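Local coordinates for metallo-beta-lactamase superfamily protein (Thermus thermophilus, PDB 2ZWR) that probably acts as a hydrolase of the metallo-beta-lactamase superfamily, holding two neighbouring zinc ions in its metal centre, at residues E85-A90 against L96-P101; L51-H54 against D58-G61. All blocks are in the same frame, centred on the assembly; numbering follows the deposited sequence.

Contact 1 of 2, residues E85-A90 against L96-P101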
ATOM      1  N   GLU A  85      -2.161   5.963 -13.918  1.00 13.85           N
ATOM      2  CA  GLU A  85      -1.858   6.191 -15.325  1.00 14.61           C
ATOM      3  C   GLU A  85      -0.794   7.259 -15.574  1.00 14.03           C
ATOM      4  O   GLU A  85      -0.029   7.147 -16.526  1.00 14.47           O
ATOM      5  CB  GLU A  85      -3.145   6.513 -16.086  1.00 15.32           C
ATOM      6  CG  GLU A  85      -4.073   5.302 -16.181  1.00 19.06           C
ATOM      7  CD  GLU A  85      -5.441   5.631 -16.728  1.00 24.16           C
ATOM      8  OE1 GLU A  85      -5.983   6.709 -16.392  1.00 25.44           O
ATOM      9  OE2 GLU A  85      -5.987   4.792 -17.490  1.00 28.61           O
ATOM     10  N   GLY A  86      -0.754   8.283 -14.723  1.00 13.37           N
ATOM     11  CA  GLY A  86       0.221   9.353 -14.851  1.00 12.55           C
ATOM     12  C   GLY A  86       1.354   9.331 -13.843  1.00 11.93           C
ATOM     13  O   GLY A  86       2.061  10.318 -13.714  1.00 12.65           O
ATOM     14  N   ALA A  87       1.552   8.204 -13.156  1.00 10.94           N
ATOM     15  CA  ALA A  87       2.508   8.126 -12.051  1.00 10.52           C
ATOM     16  C   ALA A  87       3.935   8.463 -12.468  1.00 10.33           C
ATOM     17  O   ALA A  87       4.667   9.084 -11.713  1.00  9.82           O
ATOM     18  CB  ALA A  87       2.463   6.755 -11.381  1.00  9.86           C
ATOM     19  N   ASP A  88       4.325   8.035 -13.664  1.00 11.18           N
ATOM     20  CA  ASP A  88       5.666   8.295 -14.167  1.00 12.03           C
ATOM     21  C   ASP A  88       5.866   9.789 -14.442  1.00 12.13           C
ATOM     22  O   ASP A  88       6.952  10.309 -14.233  1.00 12.18           O
ATOM     23  CB  ASP A  88       5.956   7.455 -15.419  1.00 12.64           C
ATOM     24  CG  ASP A  88       4.982   7.739 -16.563  1.00 14.39           C
ATOM     25  OD1 ASP A  88       3.768   7.894 -16.310  1.00 17.82           O
ATOM     26  OD2 ASP A  88       5.428   7.804 -17.721  1.00 16.96           O
ATOM     27  N   LEU A  89       4.807  10.465 -14.887  1.00 12.78           N
ATOM     28  CA  LEU A  89       4.822  11.922 -15.087  1.00 13.20           C
ATOM     29  C   LEU A  89       4.961  12.666 -13.769  1.00 13.41           C
ATOM     30  O   LEU A  89       5.708  13.641 -13.678  1.00 13.85           O
ATOM     31  CB  LEU A  89       3.551  12.391 -15.808  1.00 13.58           C
ATOM     32  CG  LEU A  89       3.224  11.796 -17.180  1.00 13.40           C
ATOM     33  CD1 LEU A  89       1.909  12.386 -17.687  1.00 14.97           C
ATOM     34  CD2 LEU A  89       4.344  12.074 -18.175  1.00 14.43           C
ATOM     35  N   ALA A  90       4.248  12.208 -12.742  1.00 13.47           N
ATOM     36  CA  ALA A  90       4.355  12.818 -11.420  1.00 13.10           C
ATOM     37  C   ALA A  90       5.767  12.634 -10.864  1.00 13.35           C
ATOM     38  O   ALA A  90       6.363  13.584 -10.352  1.00 13.45           O
ATOM     39  CB  ALA A  90       3.303  12.247 -10.457  1.00 12.73           C
ATOM     40  N   LEU A  96      12.479  12.490 -10.894  1.00 14.44           N
ATOM     41  CA  LEU A  96      12.662  11.063 -10.657  1.00 13.75           C
ATOM     42  C   LEU A  96      12.163  10.204 -11.806  1.00 13.91           C
ATOM     43  O   LEU A  96      11.131  10.497 -12.409  1.00 13.53           O
ATOM     44  CB  LEU A  96      12.001  10.641  -9.337  1.00 13.83           C
ATOM     45  CG  LEU A  96      12.467  11.383  -8.076  1.00 12.88           C
ATOM     46  CD1 LEU A  96      11.627  10.984  -6.873  1.00 13.71           C
ATOM     47  CD2 LEU A  96      13.962  11.186  -7.786  1.00 12.49           C
ATOM     48  N   ALA A  97      12.905   9.135 -12.098  1.00 13.74           N
ATOM     49  CA  ALA A  97      12.579   8.253 -13.205  1.00 13.94           C
ATOM     50  C   ALA A  97      11.975   6.940 -12.724  1.00 14.04           C
ATOM     51  O   ALA A  97      12.630   6.174 -12.007  1.00 13.95           O
ATOM     52  CB  ALA A  97      13.817   7.971 -14.054  1.00 13.93           C
ATOM     53  N   ILE A  98      10.735   6.678 -13.134  1.00 13.90           N
ATOM     54  CA  ILE A  98      10.151   5.336 -12.993  1.00 13.66           C
ATOM     55  C   ILE A  98       9.524   4.886 -14.317  1.00 13.83           C
ATOM     56  O   ILE A  98       9.134   5.726 -15.140  1.00 13.84           O
ATOM     57  CB  ILE A  98       9.125   5.219 -11.805  1.00 13.44           C
ATOM     58  CG1 ILE A  98       8.010   6.263 -11.914  1.00 12.89           C
ATOM     59  CG2 ILE A  98       9.842   5.304 -10.461  1.00 12.67           C
ATOM     60  CD1 ILE A  98       6.694   5.843 -11.255  1.00 13.17           C
ATOM     61  N   PRO A  99       9.450   3.560 -14.548  1.00 14.01           N
ATOM     62  CA  PRO A  99       8.680   3.089 -15.696  1.00 13.71           C
ATOM     63  C   PRO A  99       7.188   3.287 -15.477  1.00 14.37           C
ATOM     64  O   PRO A  99       6.692   3.121 -14.348  1.00 13.79           O
ATOM     65  CB  PRO A  99       8.994   1.590 -15.736  1.00 13.93           C
ATOM     66  CG  PRO A  99       9.363   1.244 -14.332  1.00 13.38           C
ATOM     67  CD  PRO A  99      10.072   2.450 -13.800  1.00 13.72           C
ATOM     68  N   LYS A 100       6.486   3.626 -16.556  1.00 14.70           N
ATOM     69  CA  LYS A 100       5.040   3.778 -16.535  1.00 15.56           C
ATOM     70  C   LYS A 100       4.394   2.471 -16.086  1.00 15.09           C
ATOM     71  O   LYS A 100       4.672   1.409 -16.648  1.00 15.06           O
ATOM     72  CB  LYS A 100       4.526   4.179 -17.922  1.00 15.83           C
ATOM     73  CG  LYS A 100       3.054   4.601 -17.943  1.00 17.32           C
ATOM     74  CD  LYS A 100       2.559   4.832 -19.366  1.00 17.74           C
ATOM     75  CE  LYS A 100       1.215   5.539 -19.359  1.00 21.37           C
ATOM     76  NZ  LYS A 100       0.159   4.693 -18.757  1.00 21.76           N
ATOM     77  N   PRO A 101       3.542   2.544 -15.049  1.00 15.05           N
ATOM     78  CA  PRO A 101       2.858   1.363 -14.544  1.00 14.59           C
ATOM     79  C   PRO A 101       1.944   0.777 -15.627  1.00 14.78           C
ATOM     80  O   PRO A 101       1.244   1.532 -16.297  1.00 14.69           O
ATOM     81  CB  PRO A 101       2.056   1.909 -13.359  1.00 14.23           C
ATOM     82  CG  PRO A 101       2.760   3.180 -12.981  1.00 14.84           C
ATOM     83  CD  PRO A 101       3.188   3.750 -14.280  1.00 14.50           C
TER
HETATM   84  O   HOH W   1       9.371   9.257 -13.950  1.00 10.40           O
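Glu85-Asp88 and Ile98-Pro101 run almost antiparallel, their end-to-end directions 167° apart, with the CA atoms of Asp88 and Lys100 5.1 Å from each other. Asp88 lies over the aliphatic stem of Lys100: its OD2 comes within 3.7 Å of Lys100 CB, its OD1 meets Lys100 CG, and the two side chains slant across one another. With CG between the backbone N and the carbonyl carbon (chi1 60°), the Asp88 carboxylate is swung over these methylenes, while Asp88 CB rests on the carbonyl oxygen of Ile98. The Lys100 chain runs out extended and bends only at its last torsion (chi4 -65°), which turns NZ to the carbonyl oxygen of Glu85 in a weak 3.3 Å hydrogen bond. On the inner side, Ala87 CB packs on Pro101 CG at 3.9 Å, and Ile98 brings CG1 and CD1 against the backbone of Ala87 and Asp88. One water ties the opposite end, donating to Asp88 O (2.7 Å) and to Leu96 O while accepting from Ile98 N. The loop after helix 87-93 is folded back along the start of that helix, beside Glu85, which can bind zinc but holds none here. Asp88 OD1 and Lys100 NZ stay 5.4 Å apart, too far for a salt bridge, and Arg92 gives Asp88 OD2 a long, weak ion pair; attraction is probably modest, and stem contact, apolar patch, weak bond and water together make the join.

Contact 2 of 2, residues L51-H54 against D58-G61. With ZN (zinc ion), chain C; ZN (zinc ion), chain D.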
ATOM      1  N   LEU A  51      -0.808  -6.047  -4.998  1.00  9.44           N
ATOM      2  CA  LEU A  51      -1.942  -5.354  -4.367  1.00  9.05           C
ATOM      3  C   LEU A  51      -1.493  -3.930  -4.032  1.00  8.33           C
ATOM      4  O   LEU A  51      -0.438  -3.740  -3.424  1.00  7.34           O
ATOM      5  CB  LEU A  51      -2.390  -6.089  -3.091  1.00  8.87           C
ATOM      6  CG  LEU A  51      -3.466  -7.199  -3.170  1.00 10.38           C
ATOM      7  CD1 LEU A  51      -3.239  -8.217  -4.288  1.00 10.03           C
ATOM      8  CD2 LEU A  51      -3.638  -7.913  -1.823  1.00  9.42           C
ATOM      9  N   LEU A  52      -2.285  -2.940  -4.447  1.00  7.78           N
ATOM     10  CA  LEU A  52      -1.935  -1.530  -4.223  1.00  7.73           C
ATOM     11  C   LEU A  52      -2.887  -0.808  -3.271  1.00  7.54           C
ATOM     12  O   LEU A  52      -4.085  -0.717  -3.541  1.00  7.25           O
ATOM     13  CB  LEU A  52      -1.825  -0.765  -5.556  1.00  6.50           C
ATOM     14  CG  LEU A  52      -0.843  -1.295  -6.616  1.00  7.31           C
ATOM     15  CD1 LEU A  52      -0.991  -0.491  -7.911  1.00  8.02           C
ATOM     16  CD2 LEU A  52       0.614  -1.282  -6.124  1.00  5.60           C
ATOM     17  N   THR A  53      -2.334  -0.299  -2.162  1.00  7.93           N
ATOM     18  CA  THR A  53      -3.090   0.538  -1.225  1.00  7.89           C
ATOM     19  C   THR A  53      -3.523   1.798  -1.933  1.00  8.29           C
ATOM     20  O   THR A  53      -4.647   2.258  -1.751  1.00  8.48           O
ATOM     21  CB  THR A  53      -2.289   0.929   0.056  1.00  8.34           C
ATOM     22  OG1 THR A  53      -1.171   1.761  -0.301  1.00  5.94           O
ATOM     23  CG2 THR A  53      -1.837  -0.313   0.849  1.00  6.47           C
ATOM     24  N   HIS A  54      -2.627   2.351  -2.753  1.00  8.90           N
ATOM     25  CA  HIS A  54      -2.951   3.493  -3.616  1.00  8.88           C
ATOM     26  C   HIS A  54      -1.886   3.655  -4.705  1.00  9.54           C
ATOM     27  O   HIS A  54      -0.927   2.876  -4.748  1.00  9.77           O
ATOM     28  CB  HIS A  54      -3.158   4.771  -2.786  1.00  9.08           C
ATOM     29  CG  HIS A  54      -1.915   5.287  -2.115  1.00  8.47           C
ATOM     30  ND1 HIS A  54      -1.221   4.567  -1.169  1.00  7.89           N
ATOM     31  CD2 HIS A  54      -1.273   6.473  -2.226  1.00  8.60           C
ATOM     32  CE1 HIS A  54      -0.192   5.278  -0.743  1.00  8.98           C
ATOM     33  NE2 HIS A  54      -0.201   6.439  -1.370  1.00  7.39           N
ATOM     34  N   ASP A  58       5.409   6.739  -5.575  1.00  8.61           N
ATOM     35  CA  ASP A  58       6.328   6.049  -4.657  1.00  8.55           C
ATOM     36  C   ASP A  58       5.838   4.657  -4.252  1.00  8.24           C
ATOM     37  O   ASP A  58       6.563   3.908  -3.591  1.00  8.33           O
ATOM     38  CB  ASP A  58       6.665   6.918  -3.425  1.00  8.57           C
ATOM     39  CG  ASP A  58       5.427   7.350  -2.641  1.00  9.28           C
ATOM     40  OD1 ASP A  58       4.456   7.843  -3.247  1.00  9.88           O
ATOM     41  OD2 ASP A  58       5.428   7.197  -1.407  1.00  8.41           O
ATOM     42  N   HIS A  59       4.624   4.302  -4.666  1.00  8.13           N
ATOM     43  CA  HIS A  59       4.055   2.990  -4.357  1.00  8.21           C
ATOM     44  C   HIS A  59       3.978   2.065  -5.573  1.00  8.45           C
ATOM     45  O   HIS A  59       3.675   0.877  -5.431  1.00  8.35           O
ATOM     46  CB  HIS A  59       2.684   3.151  -3.667  1.00  8.02           C
ATOM     47  CG  HIS A  59       2.782   3.764  -2.302  1.00  7.63           C
ATOM     48  ND1 HIS A  59       2.665   3.029  -1.140  1.00  7.08           N
ATOM     49  CD2 HIS A  59       3.048   5.033  -1.917  1.00  7.61           C
ATOM     50  CE1 HIS A  59       2.841   3.821  -0.099  1.00  6.95           C
ATOM     51  NE2 HIS A  59       3.085   5.041  -0.542  1.00  7.83           N
ATOM     52  N   VAL A  60       4.271   2.600  -6.762  1.00  8.89           N
ATOM     53  CA  VAL A  60       4.043   1.858  -8.027  1.00  8.74           C
ATOM     54  C   VAL A  60       5.246   1.830  -8.990  1.00  9.21           C
ATOM     55  O   VAL A  60       5.153   1.280 -10.095  1.00  9.67           O
ATOM     56  CB  VAL A  60       2.774   2.381  -8.788  1.00  8.99           C
ATOM     57  CG1 VAL A  60       1.506   2.269  -7.913  1.00  7.94           C
ATOM     58  CG2 VAL A  60       2.980   3.828  -9.273  1.00  7.02           C
ATOM     59  N   GLY A  61       6.376   2.394  -8.570  1.00  9.75           N
ATOM     60  CA  GLY A  61       7.560   2.500  -9.433  1.00  9.69           C
ATOM     61  C   GLY A  61       8.240   1.202  -9.870  1.00 10.34           C
ATOM     62  O   GLY A  61       9.048   1.216 -10.809  1.00 10.44           O
TER
HETATM   63 ZN    ZN C 208       3.660   6.978   0.076  1.00 11.99          ZN
HETATM   64 ZN    ZN D 209       0.809   8.321  -0.905  1.00 11.09          ZN
HETATM   65  O   HOH W   2       2.877   8.292  -1.065  1.00 14.02           O
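His59 turns one imidazole face to His54 CE1, and the two rings, with planes at 49°, each bind one ion of a zinc pair. At the root of the His59 side chain, CB lies 3.8 Å from the carbonyl oxygen of His54. With CG anti to the carbonyl carbon (chi1 -67°), the ring comes to face His54 CE1, which stands 3.3 Å above its plane, over the ring centre, about equally near all five ring atoms. His59 ND1 is hydrogen-bonded to Asp28 OD2, which with the zinc bond of NE2 at the tip (2.1 Å) fixes the ring's rotation. That ion also takes Asp58 OD2 at 2.3 Å and a water shared with the second zinc; the water donates to Asp58 OD1 at 2.7 Å. His54 NE2 ligates the second zinc, and its ND1 donates to Thr53 OG1 (2.9 Å) nearly in the ring plane. Thr53 OG1 in turn bonds to Asp28, so this second-shell carboxylate probably positions both histidines, His59 directly and His54 through Thr53. His54, His56, Asp58 and His59 form the HxHxDH motif of the superfamily; His125, Asp144 and His184 complete the two sites. Next to the rings the Leu52 and Val60 side chains cross at about a right angle, with CD1 and CG1 3.7 Å apart. The motif occupies the loop between strand 50-51 and helix 63-70, with Leu52 packed on strand 74-76 and Thr53 on strand 130-134.

Val60 joins the two contacts by presenting a methyl to each: CG1 belongs to the packing of contact 2, whereas CG2 reaches Ala87 CB of contact 1 at 3.6 Å and Pro101 CG at 3.8 Å. Beside it, Pro99 CD lies 3.4 Å from Gly61 O. Contact 2, centred about 5 Å from the centre of the fold, supplies ligands to both zinc ions, themselves 3.3 Å apart; contact 1, centred about 17 Å out and partly exposed, backs the metal-binding loop without ligating either of that pair. Ala87 has its side chain about 7 Å from that of the zinc ligand His56. A separate zinc, not of the pair, lies about 5 Å from the Ile98 side chain.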